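Local coordinates for putative (Helicobacter pylori, PDB 4O8S), which is probably a nucleotidyltransferase of the AbiEii toxin family, transferring a nucleotide from a nucleoside triphosphate to an acceptor not yet identified, at residues A[86-91]-A[95-100]; A[8-13]-A[32-37]; A[28-33]-A[39-44]; A[20-25]-A[57-62]. All coordinates share one frame; numbering follows the deposited sequence.

Contact 1: A[86-91]-A[95-100]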
loop_
_atom_site.group_PDB
_atom_site.type_symbol
_atom_site.label_atom_id
_atom_site.label_comp_id
_atom_site.label_asym_id
_atom_site.label_seq_id
_atom_site.Cartn_x
_atom_site.Cartn_y
_atom_site.Cartn_z
HETATM N N MSE A 86 -4.871 5.268 17.021
HETATM C CA MSE A 86 -6.238 4.935 16.637
HETATM C C MSE A 86 -7.041 6.225 16.627
HETATM O O MSE A 86 -7.337 6.802 17.679
HETATM C CB MSE A 86 -6.830 3.920 17.607
HETATM C CG MSE A 86 -5.929 2.697 17.765
HETATM SE SE MSE A 86 -5.822 1.773 16.030
HETATM C CE MSE A 86 -4.049 0.920 16.092
ATOM N N VAL A 87 -7.343 6.713 15.427
ATOM C CA VAL A 87 -8.130 7.927 15.288
ATOM C C VAL A 87 -9.600 7.571 15.270
ATOM O O VAL A 87 -10.070 6.914 14.343
ATOM C CB VAL A 87 -7.774 8.687 14.007
ATOM C CG1 VAL A 87 -8.701 9.871 13.830
ATOM C CG2 VAL A 87 -6.317 9.144 14.067
ATOM N N ARG A 88 -10.329 7.990 16.299
ATOM C CA ARG A 88 -11.740 7.631 16.405
ATOM C C ARG A 88 -12.625 8.824 16.069
ATOM O O ARG A 88 -12.406 9.945 16.548
ATOM C CB ARG A 88 -12.052 7.056 17.790
ATOM C CG ARG A 88 -11.013 6.033 18.233
ATOM C CD ARG A 88 -11.463 5.234 19.435
ATOM N NE ARG A 88 -10.357 4.479 20.025
ATOM C CZ ARG A 88 -9.949 3.282 19.600
ATOM N NH1 ARG A 88 -10.547 2.693 18.565
ATOM N NH2 ARG A 88 -8.936 2.671 20.208
ATOM N N TYR A 89 -13.607 8.581 15.210
ATOM C CA TYR A 89 -14.354 9.682 14.617
ATOM C C TYR A 89 -15.763 9.256 14.266
ATOM O O TYR A 89 -16.059 8.055 14.160
ATOM C CB TYR A 89 -13.652 10.187 13.348
ATOM C CG TYR A 89 -13.768 9.225 12.178
ATOM C CD1 TYR A 89 -12.838 8.204 11.992
ATOM C CD2 TYR A 89 -14.805 9.338 11.259
ATOM C CE1 TYR A 89 -12.946 7.324 10.933
ATOM C CE2 TYR A 89 -14.919 8.466 10.201
ATOM C CZ TYR A 89 -13.989 7.468 10.036
ATOM O OH TYR A 89 -14.113 6.594 8.983
ATOM N N ALA A 90 -16.620 10.255 14.072
ATOM C CA ALA A 90 -17.971 10.043 13.561
ATOM C C ALA A 90 -18.195 11.031 12.421
ATOM O O ALA A 90 -17.324 11.872 12.139
ATOM C CB ALA A 90 -19.013 10.251 14.664
ATOM N N THR A 91 -19.348 10.930 11.766
ATOM C CA THR A 91 -19.684 11.840 10.671
ATOM C C THR A 91 -20.985 12.573 10.966
ATOM O O THR A 91 -21.623 12.329 11.991
ATOM C CB THR A 91 -19.833 11.095 9.327
ATOM O OG1 THR A 91 -20.984 10.242 9.370
ATOM C CG2 THR A 91 -18.610 10.253 9.051
ATOM N N LYS A 95 -23.461 8.938 13.566
ATOM C CA LYS A 95 -22.749 9.192 14.819
ATOM C C LYS A 95 -22.105 7.932 15.405
ATOM O O LYS A 95 -21.514 7.971 16.488
ATOM C CB LYS A 95 -23.662 9.872 15.850
ATOM C CG LYS A 95 -23.982 11.342 15.538
ATOM C CD LYS A 95 -22.721 12.121 15.151
ATOM C CE LYS A 95 -23.005 13.614 14.942
ATOM N NZ LYS A 95 -24.053 13.883 13.907
ATOM N N GLU A 96 -22.211 6.823 14.681
ATOM C CA GLU A 96 -21.553 5.585 15.080
ATOM C C GLU A 96 -20.044 5.702 14.881
ATOM O O GLU A 96 -19.578 6.111 13.811
ATOM C CB GLU A 96 -22.104 4.401 14.286
ATOM C CG GLU A 96 -21.197 3.183 14.270
ATOM C CD GLU A 96 -21.837 1.999 13.566
ATOM O OE1 GLU A 96 -22.861 1.491 14.077
ATOM O OE2 GLU A 96 -21.318 1.580 12.501
ATOM N N GLU A 97 -19.286 5.337 15.913
ATOM C CA GLU A 97 -17.845 5.586 15.935
ATOM C C GLU A 97 -17.065 4.673 14.993
ATOM O O GLU A 97 -17.217 3.454 15.010
ATOM C CB GLU A 97 -17.285 5.491 17.366
ATOM C CG GLU A 97 -15.807 5.890 17.489
ATOM C CD GLU A 97 -15.367 6.136 18.932
ATOM O OE1 GLU A 97 -15.484 7.293 19.406
ATOM O OE2 GLU A 97 -14.887 5.178 19.584
ATOM N N GLN A 98 -16.226 5.285 14.169
ATOM C CA GLN A 98 -15.381 4.542 13.249
ATOM C C GLN A 98 -13.945 4.708 13.701
ATOM O O GLN A 98 -13.627 5.628 14.468
ATOM C CB GLN A 98 -15.520 5.096 11.829
ATOM C CG GLN A 98 -16.952 5.129 11.287
ATOM C CD GLN A 98 -17.653 3.792 11.419
ATOM O OE1 GLN A 98 -18.710 3.696 12.044
ATOM N NE2 GLN A 98 -17.070 2.752 10.832
ATOM N N THR A 99 -13.077 3.829 13.216
ATOM C CA THR A 99 -11.666 3.901 13.559
ATOM C C THR A 99 -10.793 4.024 12.304
ATOM O O THR A 99 -10.955 3.251 11.350
ATOM C CB THR A 99 -11.229 2.659 14.369
ATOM O OG1 THR A 99 -11.966 2.608 15.604
ATOM C CG2 THR A 99 -9.723 2.712 14.675
ATOM N N LEU A 100 -9.887 5.002 12.315
ATOM C CA LEU A 100 -8.806 5.080 11.338
ATOM C C LEU A 100 -7.491 4.729 12.021
ATOM O O LEU A 100 -7.063 5.418 12.956
ATOM C CB LEU A 100 -8.704 6.483 10.727
ATOM C CG LEU A 100 -7.469 6.727 9.847
ATOM C CD1 LEU A 100 -7.451 5.733 8.706
ATOM C CD2 LEU A 100 -7.467 8.143 9.294
#
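Val-87 and Leu-100 form one hydrogen-bonded pair of this antiparallel hairpin, and Tyr-89 and Gln-98 the other. Leu-100 N meets Val-87 O at 2.8 Å, and Gln-98 N reaches Tyr-89 O at 2.8 Å with an almost straight N-H...O angle of 178°. Between them Arg-88 and Thr-99 make a non-hydrogen-bonded pair.

Packing dominates the face bearing Val-87, Tyr-89, Gln-98 and Leu-100. The Tyr-89 ring slides beneath Gln-98, whose CB sits over one ring face, 3.7 Å from the centroid, as a CH-pi contact. Tyr-89 holds CG between its backbone N and carbonyl carbon (chi1 72°), which swings the ring across to the partner strand; its OH continues to His-9 of helix 4-19. The beta-branched Val-87 suits a strand, and its CB lies 4.1 Å from Leu-100 CB.

Polar groups occupy the other face. Arg-88 stretches alongside Thr-99, and its NH1 makes only a weak bond to Thr-99 OG1 at 3.3 Å. Glu-97 OE2 touches Arg-88 CD at 3.4 Å, while OE1 bonds Asn-71.

The hairpin is therefore amphipathic: backbone bonds set its register, one face beds against helix 4-19, and the other carries the charged and hydroxyl groups.

Contact 2: A[8-13]-A[32-37]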
loop_
_atom_site.group_PDB
_atom_site.type_symbol
_atom_site.label_atom_id
_atom_site.label_comp_id
_atom_site.label_asym_id
_atom_site.label_seq_id
_atom_site.Cartn_x
_atom_site.Cartn_y
_atom_site.Cartn_z
ATOM N N ASN A 8 -16.762 8.812 3.557
ATOM C CA ASN A 8 -16.317 9.701 4.620
ATOM C C ASN A 8 -14.937 9.292 5.129
ATOM O O ASN A 8 -14.107 10.147 5.439
ATOM C CB ASN A 8 -17.353 9.769 5.737
ATOM C CG ASN A 8 -18.535 10.639 5.357
ATOM O OD1 ASN A 8 -18.355 11.726 4.803
ATOM N ND2 ASN A 8 -19.744 10.156 5.613
ATOM N N HIS A 9 -14.687 7.986 5.172
ATOM C CA HIS A 9 -13.374 7.468 5.545
ATOM C C HIS A 9 -12.285 7.978 4.591
ATOM O O HIS A 9 -11.245 8.486 5.029
ATOM C CB HIS A 9 -13.393 5.942 5.551
ATOM C CG HIS A 9 -12.212 5.323 6.236
ATOM N ND1 HIS A 9 -12.028 5.389 7.604
ATOM C CD2 HIS A 9 -11.168 4.608 5.752
ATOM C CE1 HIS A 9 -10.919 4.750 7.927
ATOM N NE2 HIS A 9 -10.374 4.266 6.824
ATOM N N GLU A 10 -12.520 7.846 3.286
ATOM C CA GLU A 10 -11.555 8.340 2.298
ATOM C C GLU A 10 -11.319 9.836 2.451
ATOM O O GLU A 10 -10.191 10.323 2.327
ATOM C CB GLU A 10 -12.021 8.035 0.867
ATOM C CG GLU A 10 -11.019 8.538 -0.193
ATOM C CD GLU A 10 -11.320 8.093 -1.624
ATOM O OE1 GLU A 10 -12.223 7.250 -1.838
ATOM O OE2 GLU A 10 -10.624 8.587 -2.544
ATOM N N LYS A 11 -12.387 10.575 2.715
ATOM C CA LYS A 11 -12.283 12.024 2.869
ATOM C C LYS A 11 -11.396 12.395 4.059
ATOM O O LYS A 11 -10.585 13.326 3.981
ATOM C CB LYS A 11 -13.678 12.615 3.044
ATOM C CG LYS A 11 -13.709 14.106 3.346
ATOM C CD LYS A 11 -15.149 14.507 3.683
ATOM C CE LYS A 11 -15.336 16.015 3.784
ATOM N NZ LYS A 11 -16.756 16.364 4.137
ATOM N N LEU A 12 -11.540 11.662 5.161
ATOM C CA LEU A 12 -10.695 11.921 6.320
ATOM C C LEU A 12 -9.261 11.542 6.022
ATOM O O LEU A 12 -8.350 12.290 6.349
ATOM C CB LEU A 12 -11.194 11.158 7.547
ATOM C CG LEU A 12 -10.290 11.136 8.784
ATOM C CD1 LEU A 12 -10.064 12.519 9.376
ATOM C CD2 LEU A 12 -10.904 10.199 9.824
HETATM N N MSE A 13 -9.054 10.384 5.392
HETATM C CA MSE A 13 -7.694 9.967 5.056
HETATM C C MSE A 13 -6.979 10.990 4.178
HETATM O O MSE A 13 -5.833 11.361 4.462
HETATM C CB MSE A 13 -7.694 8.597 4.383
HETATM C CG MSE A 13 -8.144 7.456 5.293
HETATM SE SE MSE A 13 -7.665 5.738 4.410
HETATM C CE MSE A 13 -8.732 5.877 2.782
ATOM N N ALA A 32 -1.181 4.045 -0.067
ATOM C CA ALA A 32 -0.410 4.831 -1.047
ATOM C C ALA A 32 -0.836 4.417 -2.449
ATOM O O ALA A 32 -1.101 5.259 -3.318
ATOM C CB ALA A 32 1.074 4.598 -0.875
ATOM N N LEU A 33 -0.948 3.114 -2.664
ATOM C CA LEU A 33 -1.472 2.617 -3.940
ATOM C C LEU A 33 -2.883 3.154 -4.234
ATOM O O LEU A 33 -3.186 3.563 -5.370
ATOM C CB LEU A 33 -1.459 1.094 -3.963
ATOM C CG LEU A 33 -0.073 0.453 -3.979
ATOM C CD1 LEU A 33 -0.199 -1.058 -3.885
ATOM C CD2 LEU A 33 0.701 0.840 -5.249
ATOM N N TYR A 34 -3.731 3.198 -3.208
ATOM C CA TYR A 34 -5.107 3.648 -3.392
ATOM C C TYR A 34 -5.266 5.146 -3.664
ATOM O O TYR A 34 -6.027 5.529 -4.558
ATOM C CB TYR A 34 -5.974 3.255 -2.195
ATOM C CG TYR A 34 -7.402 3.730 -2.321
ATOM C CD1 TYR A 34 -8.269 3.147 -3.247
ATOM C CD2 TYR A 34 -7.889 4.761 -1.528
ATOM C CE1 TYR A 34 -9.594 3.575 -3.371
ATOM C CE2 TYR A 34 -9.216 5.202 -1.648
ATOM C CZ TYR A 34 -10.060 4.601 -2.577
ATOM O OH TYR A 34 -11.371 5.018 -2.712
ATOM N N LEU A 35 -4.570 5.983 -2.891
ATOM C CA LEU A 35 -4.719 7.435 -3.006
ATOM C C LEU A 35 -3.829 7.990 -4.121
ATOM O O LEU A 35 -4.138 9.012 -4.726
ATOM C CB LEU A 35 -4.338 8.125 -1.694
ATOM C CG LEU A 35 -5.277 7.927 -0.497
ATOM C CD1 LEU A 35 -4.787 8.707 0.719
ATOM C CD2 LEU A 35 -6.693 8.350 -0.866
ATOM N N GLY A 36 -2.710 7.322 -4.364
ATOM C CA GLY A 36 -1.730 7.836 -5.299
ATOM C C GLY A 36 -1.662 7.137 -6.649
ATOM O O GLY A 36 -1.314 7.774 -7.644
ATOM N N TYR A 37 -1.984 5.847 -6.706
ATOM C CA TYR A 37 -1.668 5.114 -7.925
ATOM C C TYR A 37 -2.822 4.376 -8.596
ATOM O O TYR A 37 -2.589 3.565 -9.499
ATOM C CB TYR A 37 -0.496 4.169 -7.676
ATOM C CG TYR A 37 0.772 4.883 -7.230
ATOM C CD1 TYR A 37 1.492 5.681 -8.118
ATOM C CD2 TYR A 37 1.252 4.749 -5.925
ATOM C CE1 TYR A 37 2.659 6.327 -7.720
ATOM C CE2 TYR A 37 2.421 5.386 -5.513
ATOM C CZ TYR A 37 3.119 6.172 -6.412
ATOM O OH TYR A 37 4.284 6.803 -6.031
#
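Glu-10 reaches from helix 4-19 to Tyr-34 on helix 29-36, and this one pair carries the polar link between the two segments, the preceding His-9 facing elsewhere.

Glu-10 suits its place because a long acid can bridge backbones whose nearest CA atoms, those of Glu-10 and Leu-35, are 8.7 Å apart. CG stands anti to the backbone N (chi1 -180°) and the chain stays extended, delivering the carboxylate to the phenol. Tyr-34 OH donates to Glu-10 OE1 at 2.5 Å, a short bond. The oxygen lies at the ring's edge, in its plane, yet the hydroxyl meets it from above the carboxylate plane, 57° out of it; the two planes stand 68° apart. The other oxygen, OE2, is salt-bridged to Arg-14, which would favour the ionised acid, and lies 4.3 Å from Leu-35 CD2.

In this AbiEii-family nucleotidyltransferase the pair joins the N-terminal helix to the helix that precedes the loop to strand 46-50. Phe-42 packs edge-to-face with the Tyr-34 ring.

Further along, Met-13, a selenomethionine here, directs its CB toward helix 29-36, while its flexible, apolar side chain packs on Leu-100 of strand 98-106.

Contact 3: A[28-33]-A[39-44]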
loop_
_atom_site.group_PDB
_atom_site.type_symbol
_atom_site.label_atom_id
_atom_site.label_comp_id
_atom_site.label_asym_id
_atom_site.label_seq_id
_atom_site.Cartn_x
_atom_site.Cartn_y
_atom_site.Cartn_z
ATOM N N LYS A 28 3.035 5.164 2.536
ATOM C CA LYS A 28 3.481 3.980 1.837
ATOM C C LYS A 28 2.380 2.929 1.829
ATOM O O LYS A 28 1.232 3.210 2.171
ATOM C CB LYS A 28 4.741 3.404 2.494
ATOM C CG LYS A 28 4.525 3.048 3.968
ATOM C CD LYS A 28 5.779 2.415 4.584
ATOM C CE LYS A 28 5.532 2.118 6.078
ATOM N NZ LYS A 28 6.727 1.497 6.709
ATOM N N GLY A 29 2.747 1.730 1.403
ATOM C CA GLY A 29 1.863 0.586 1.425
ATOM C C GLY A 29 0.577 0.718 0.649
ATOM O O GLY A 29 0.504 1.402 -0.399
ATOM N N GLU A 30 -0.457 0.077 1.182
ATOM C CA GLU A 30 -1.689 -0.129 0.439
ATOM C C GLU A 30 -2.435 1.144 0.146
ATOM O O GLU A 30 -2.953 1.339 -0.959
ATOM C CB GLU A 30 -2.567 -1.131 1.192
ATOM C CG GLU A 30 -1.897 -2.495 1.157
ATOM C CD GLU A 30 -2.460 -3.481 2.158
ATOM O OE1 GLU A 30 -3.568 -3.237 2.701
ATOM O OE2 GLU A 30 -1.791 -4.518 2.375
ATOM N N THR A 31 -2.505 2.024 1.129
ATOM C CA THR A 31 -3.270 3.241 0.929
ATOM C C THR A 31 -2.495 4.231 0.054
ATOM O O THR A 31 -3.094 5.126 -0.542
ATOM C CB THR A 31 -3.774 3.809 2.276
ATOM O OG1 THR A 31 -4.605 2.805 2.907
ATOM C CG2 THR A 31 -4.599 5.101 2.092
ATOM N N ALA A 32 -1.181 4.045 -0.067
ATOM C CA ALA A 32 -0.410 4.831 -1.047
ATOM C C ALA A 32 -0.836 4.417 -2.449
ATOM O O ALA A 32 -1.101 5.259 -3.318
ATOM C CB ALA A 32 1.074 4.598 -0.875
ATOM N N LEU A 33 -0.948 3.114 -2.664
ATOM C CA LEU A 33 -1.472 2.617 -3.940
ATOM C C LEU A 33 -2.883 3.154 -4.234
ATOM O O LEU A 33 -3.186 3.563 -5.370
ATOM C CB LEU A 33 -1.459 1.094 -3.963
ATOM C CG LEU A 33 -0.073 0.453 -3.979
ATOM C CD1 LEU A 33 -0.199 -1.058 -3.885
ATOM C CD2 LEU A 33 0.701 0.840 -5.249
ATOM N N LEU A 39 -5.168 2.174 -7.345
ATOM C CA LEU A 39 -5.535 0.819 -6.941
ATOM C C LEU A 39 -7.059 0.643 -6.997
ATOM O O LEU A 39 -7.804 1.506 -6.519
ATOM C CB LEU A 39 -5.038 0.543 -5.511
ATOM C CG LEU A 39 -5.324 -0.844 -4.924
ATOM C CD1 LEU A 39 -4.545 -1.919 -5.648
ATOM C CD2 LEU A 39 -4.968 -0.857 -3.420
ATOM N N ASN A 40 -7.531 -0.471 -7.557
ATOM C CA ASN A 40 -8.974 -0.654 -7.733
ATOM C C ASN A 40 -9.632 -1.544 -6.669
ATOM O O ASN A 40 -10.509 -2.362 -6.971
ATOM C CB ASN A 40 -9.298 -1.164 -9.150
ATOM C CG ASN A 40 -8.642 -2.486 -9.446
ATOM O OD1 ASN A 40 -7.579 -2.806 -8.896
ATOM N ND2 ASN A 40 -9.275 -3.282 -10.303
ATOM N N ARG A 41 -9.188 -1.392 -5.422
ATOM C CA ARG A 41 -9.916 -1.930 -4.273
ATOM C C ARG A 41 -9.748 -0.850 -3.225
ATOM O O ARG A 41 -8.831 -0.026 -3.328
ATOM C CB ARG A 41 -9.302 -3.249 -3.795
ATOM C CG ARG A 41 -7.891 -3.112 -3.201
ATOM C CD ARG A 41 -7.453 -4.410 -2.517
ATOM N NE ARG A 41 -6.123 -4.311 -1.910
ATOM C CZ ARG A 41 -5.903 -3.774 -0.710
ATOM N NH1 ARG A 41 -6.926 -3.299 -0.012
ATOM N NH2 ARG A 41 -4.667 -3.709 -0.206
ATOM N N PHE A 42 -10.635 -0.820 -2.243
ATOM C CA PHE A 42 -10.538 0.150 -1.163
ATOM C C PHE A 42 -9.410 -0.221 -0.206
ATOM O O PHE A 42 -8.971 -1.384 -0.168
ATOM C CB PHE A 42 -11.866 0.206 -0.399
ATOM C CG PHE A 42 -12.047 1.454 0.419
ATOM C CD1 PHE A 42 -11.861 2.710 -0.153
ATOM C CD2 PHE A 42 -12.427 1.375 1.761
ATOM C CE1 PHE A 42 -12.036 3.874 0.605
ATOM C CE2 PHE A 42 -12.608 2.532 2.519
ATOM C CZ PHE A 42 -12.409 3.782 1.938
ATOM N N SER A 43 -8.942 0.767 0.556
ATOM C CA SER A 43 -7.883 0.588 1.559
ATOM C C SER A 43 -8.216 1.498 2.740
ATOM O O SER A 43 -8.611 2.642 2.530
ATOM C CB SER A 43 -6.536 1.004 0.971
ATOM O OG SER A 43 -5.440 0.517 1.741
ATOM N N GLU A 44 -8.030 1.028 3.973
ATOM C CA GLU A 44 -8.554 1.769 5.122
ATOM C C GLU A 44 -7.519 2.253 6.148
ATOM O O GLU A 44 -7.857 3.077 6.990
ATOM C CB GLU A 44 -9.613 0.937 5.879
ATOM C CG GLU A 44 -10.487 0.048 5.014
ATOM C CD GLU A 44 -11.238 -1.006 5.838
ATOM O OE1 GLU A 44 -10.577 -1.920 6.394
ATOM O OE2 GLU A 44 -12.483 -0.914 5.930
#
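Arg-41 and Glu-30 form a salt bridge between the loop 39-44 and the start of helix 29-36. Arg-41 NH2 donates to Glu-30 OE1 at 3.1 Å with an N-H...O angle of 153°. The acceptor lies at the guanidinium's edge, near its plane, but the donor stands above the carboxylate, and the two planes are 80° apart. Neither ion depends on this bond alone: Arg-41 NE is salt-bridged to Asp-152, and Glu-30 OE2 to Lys-133. The extended arginine is long enough to serve both acids, while Leu-39 CD2 lies over one face of its guanidinium.

Two small hydroxyls meet deeper in. Ser-43 OG and Thr-31 OG1 are 2.7 Å apart, a distance that serine's short arm allows with OG anti to the backbone N (chi1 -164°). Thr-31 OG1 is also hydrogen-bonded to Asp-45 O.

Near the end of the helix, Leu-33 O accepts from Leu-39 N at 3.1 Å, the donor lying above the carbonyl plane. The leucine side chains close over this link, CB of Leu-33 lying 3.9 Å from CB of Leu-39.

The charges are thus shared in a network that reaches helices 126-139 and 147-159, and the buried polar groups tying the loop to helix 29-36 find partners within the protein.

Contact 4: A[20-25]-A[57-62]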
loop_
_atom_site.group_PDB
_atom_site.type_symbol
_atom_site.label_atom_id
_atom_site.label_comp_id
_atom_site.label_asym_id
_atom_site.label_seq_id
_atom_site.Cartn_x
_atom_site.Cartn_y
_atom_site.Cartn_z
ATOM N N LEU A 20 -0.138 16.690 5.881
ATOM C CA LEU A 20 1.250 16.332 6.163
ATOM C C LEU A 20 2.224 16.608 5.014
ATOM O O LEU A 20 3.408 16.263 5.110
ATOM C CB LEU A 20 1.337 14.862 6.571
ATOM C CG LEU A 20 0.482 14.476 7.783
ATOM C CD1 LEU A 20 0.391 12.960 7.931
ATOM C CD2 LEU A 20 1.063 15.102 9.056
ATOM N N ALA A 21 1.756 17.239 3.940
ATOM C CA ALA A 21 2.616 17.461 2.768
ATOM C C ALA A 21 3.832 18.366 3.035
ATOM O O ALA A 21 4.838 18.307 2.308
ATOM C CB ALA A 21 1.801 17.987 1.598
ATOM N N ASP A 22 3.751 19.195 4.074
ATOM C CA ASP A 22 4.890 20.032 4.441
ATOM C C ASP A 22 5.769 19.431 5.545
ATOM O O ASP A 22 6.658 20.106 6.066
ATOM C CB ASP A 22 4.428 21.442 4.822
ATOM C CG ASP A 22 3.432 21.443 5.969
ATOM O OD1 ASP A 22 2.870 20.373 6.278
ATOM O OD2 ASP A 22 3.193 22.521 6.553
ATOM N N THR A 23 5.530 18.163 5.891
ATOM C CA THR A 23 6.360 17.452 6.874
ATOM C C THR A 23 7.197 16.407 6.139
ATOM O O THR A 23 7.055 16.256 4.922
ATOM C CB THR A 23 5.490 16.743 7.912
ATOM O OG1 THR A 23 4.933 15.565 7.317
ATOM C CG2 THR A 23 4.375 17.666 8.406
ATOM N N PRO A 24 8.083 15.684 6.855
ATOM C CA PRO A 24 8.820 14.662 6.098
ATOM C C PRO A 24 8.087 13.314 6.016
ATOM O O PRO A 24 8.683 12.345 5.542
ATOM C CB PRO A 24 10.122 14.493 6.904
ATOM C CG PRO A 24 10.128 15.630 7.928
ATOM C CD PRO A 24 8.689 15.913 8.183
HETATM N N MSE A 25 6.841 13.256 6.481
HETATM C CA MSE A 25 6.030 12.030 6.428
HETATM C C MSE A 25 5.815 11.536 4.989
HETATM O O MSE A 25 5.427 12.311 4.123
HETATM C CB MSE A 25 4.662 12.295 7.054
HETATM C CG MSE A 25 4.731 12.645 8.517
HETATM SE SE MSE A 25 4.656 10.997 9.626
HETATM C CE MSE A 25 2.743 10.755 9.727
ATOM N N LEU A 57 -0.421 14.436 16.534
ATOM C CA LEU A 57 -1.699 14.768 17.154
ATOM C C LEU A 57 -2.243 16.122 16.679
ATOM O O LEU A 57 -3.441 16.256 16.390
ATOM C CB LEU A 57 -1.563 14.759 18.679
ATOM C CG LEU A 57 -1.353 13.394 19.334
ATOM C CD1 LEU A 57 -1.409 13.524 20.855
ATOM C CD2 LEU A 57 -2.399 12.435 18.842
ATOM N N GLY A 58 -1.359 17.112 16.582
ATOM C CA GLY A 58 -1.762 18.445 16.167
ATOM C C GLY A 58 -2.175 18.518 14.706
ATOM O O GLY A 58 -3.216 19.091 14.370
ATOM N N ARG A 59 -1.355 17.945 13.832
ATOM C CA ARG A 59 -1.669 17.941 12.407
ATOM C C ARG A 59 -2.984 17.205 12.156
ATOM O O ARG A 59 -3.832 17.660 11.378
ATOM C CB ARG A 59 -0.535 17.297 11.601
ATOM C CG ARG A 59 0.854 17.845 11.909
ATOM C CD ARG A 59 0.953 19.339 11.621
ATOM N NE ARG A 59 0.817 19.603 10.196
ATOM C CZ ARG A 59 1.754 20.165 9.436
ATOM N NH1 ARG A 59 2.913 20.560 9.962
ATOM N NH2 ARG A 59 1.520 20.345 8.139
ATOM N N VAL A 60 -3.170 16.074 12.830
ATOM C CA VAL A 60 -4.394 15.314 12.635
ATOM C C VAL A 60 -5.623 16.125 13.038
ATOM O O VAL A 60 -6.608 16.172 12.288
ATOM C CB VAL A 60 -4.374 13.956 13.368
ATOM C CG1 VAL A 60 -5.759 13.323 13.345
ATOM C CG2 VAL A 60 -3.359 13.036 12.721
ATOM N N LYS A 61 -5.572 16.775 14.200
ATOM C CA LYS A 61 -6.714 17.581 14.629
ATOM C C LYS A 61 -6.934 18.778 13.691
ATOM O O LYS A 61 -8.066 19.101 13.345
ATOM C CB LYS A 61 -6.599 17.995 16.105
ATOM C CG LYS A 61 -5.511 19.011 16.422
ATOM C CD LYS A 61 -6.034 20.463 16.412
ATOM C CE LYS A 61 -4.956 21.456 16.873
ATOM N NZ LYS A 61 -3.709 21.422 16.044
ATOM N N SER A 62 -5.852 19.400 13.233
ATOM C CA SER A 62 -5.988 20.546 12.342
ATOM C C SER A 62 -6.337 20.110 10.908
ATOM O O SER A 62 -6.659 20.945 10.059
ATOM C CB SER A 62 -4.726 21.422 12.369
ATOM O OG SER A 62 -3.720 20.911 11.511
#
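Leu-20 and Arg-59 make the close apolar part of this contact. Leu-20 CD2 rests 3.7 Å from Arg-59 CB, so a branched leucine covers the aliphatic root of the arginine. Arg-59 is bent at chi2 and chi3 (-60° and -66°), which curls its guanidinium toward the turn after helix 4-19. There Thr-23 CG2 lies over one face of the planar group, offset toward the rim and 3.6 Å from Arg-59 NH1.

The threonine is itself firmly placed. Its OG1 donates to Leu-20 O at 2.8 Å, on a lone pair of that carbonyl, and accepts from Met-25 N at 3.1 Å, the latter making an ST turn. Leu-20 O also receives Thr-23 N, so one carbonyl gathers two donors and the turn is held tight beneath the guanidinium.

The solvent side is less certain. The carboxylate of exposed Asp-22 comes to the edge of the guanidinium with opposite charge, as a salt bridge would require, but the atoms are modelled too close for its geometry to be trusted. Arg-59 NH2 has a further partner in Asn-19 O, a bond that shares the uncertainty in the position of NH2.

Leu-20 also packs on Phe-48 of strand 46-50, while Val-60 and Leu-57 of helix 56-63 lie against Ile-73 of strand 68-75; the contact thus joins the end of helix 4-19 to helix 56-63 beside the sheet.

Helix 4-19 ties the set together: it carries one segment of contact 2, runs into the turn of contact 4 and lies against the hairpin of contact 1. Contacts 2 and 3 are closest, their centres about 7 Å apart, and share Ala-32 and Leu-33 on helix 29-36. His-9 joins three of them, with ND1 2.8 Å from Tyr-89 OH of contact 1 and NE2 2.8 Å from Glu-44 O of contact 3. Contacts 1 and 4 both lie farther out, the centre of each about 16 Å from that of contact 2, and Val-60 CG1 of contact 4 touches Val-87 CG2 of contact 1 at 4.3 Å. All four lie within the nucleotidyltransferase family region.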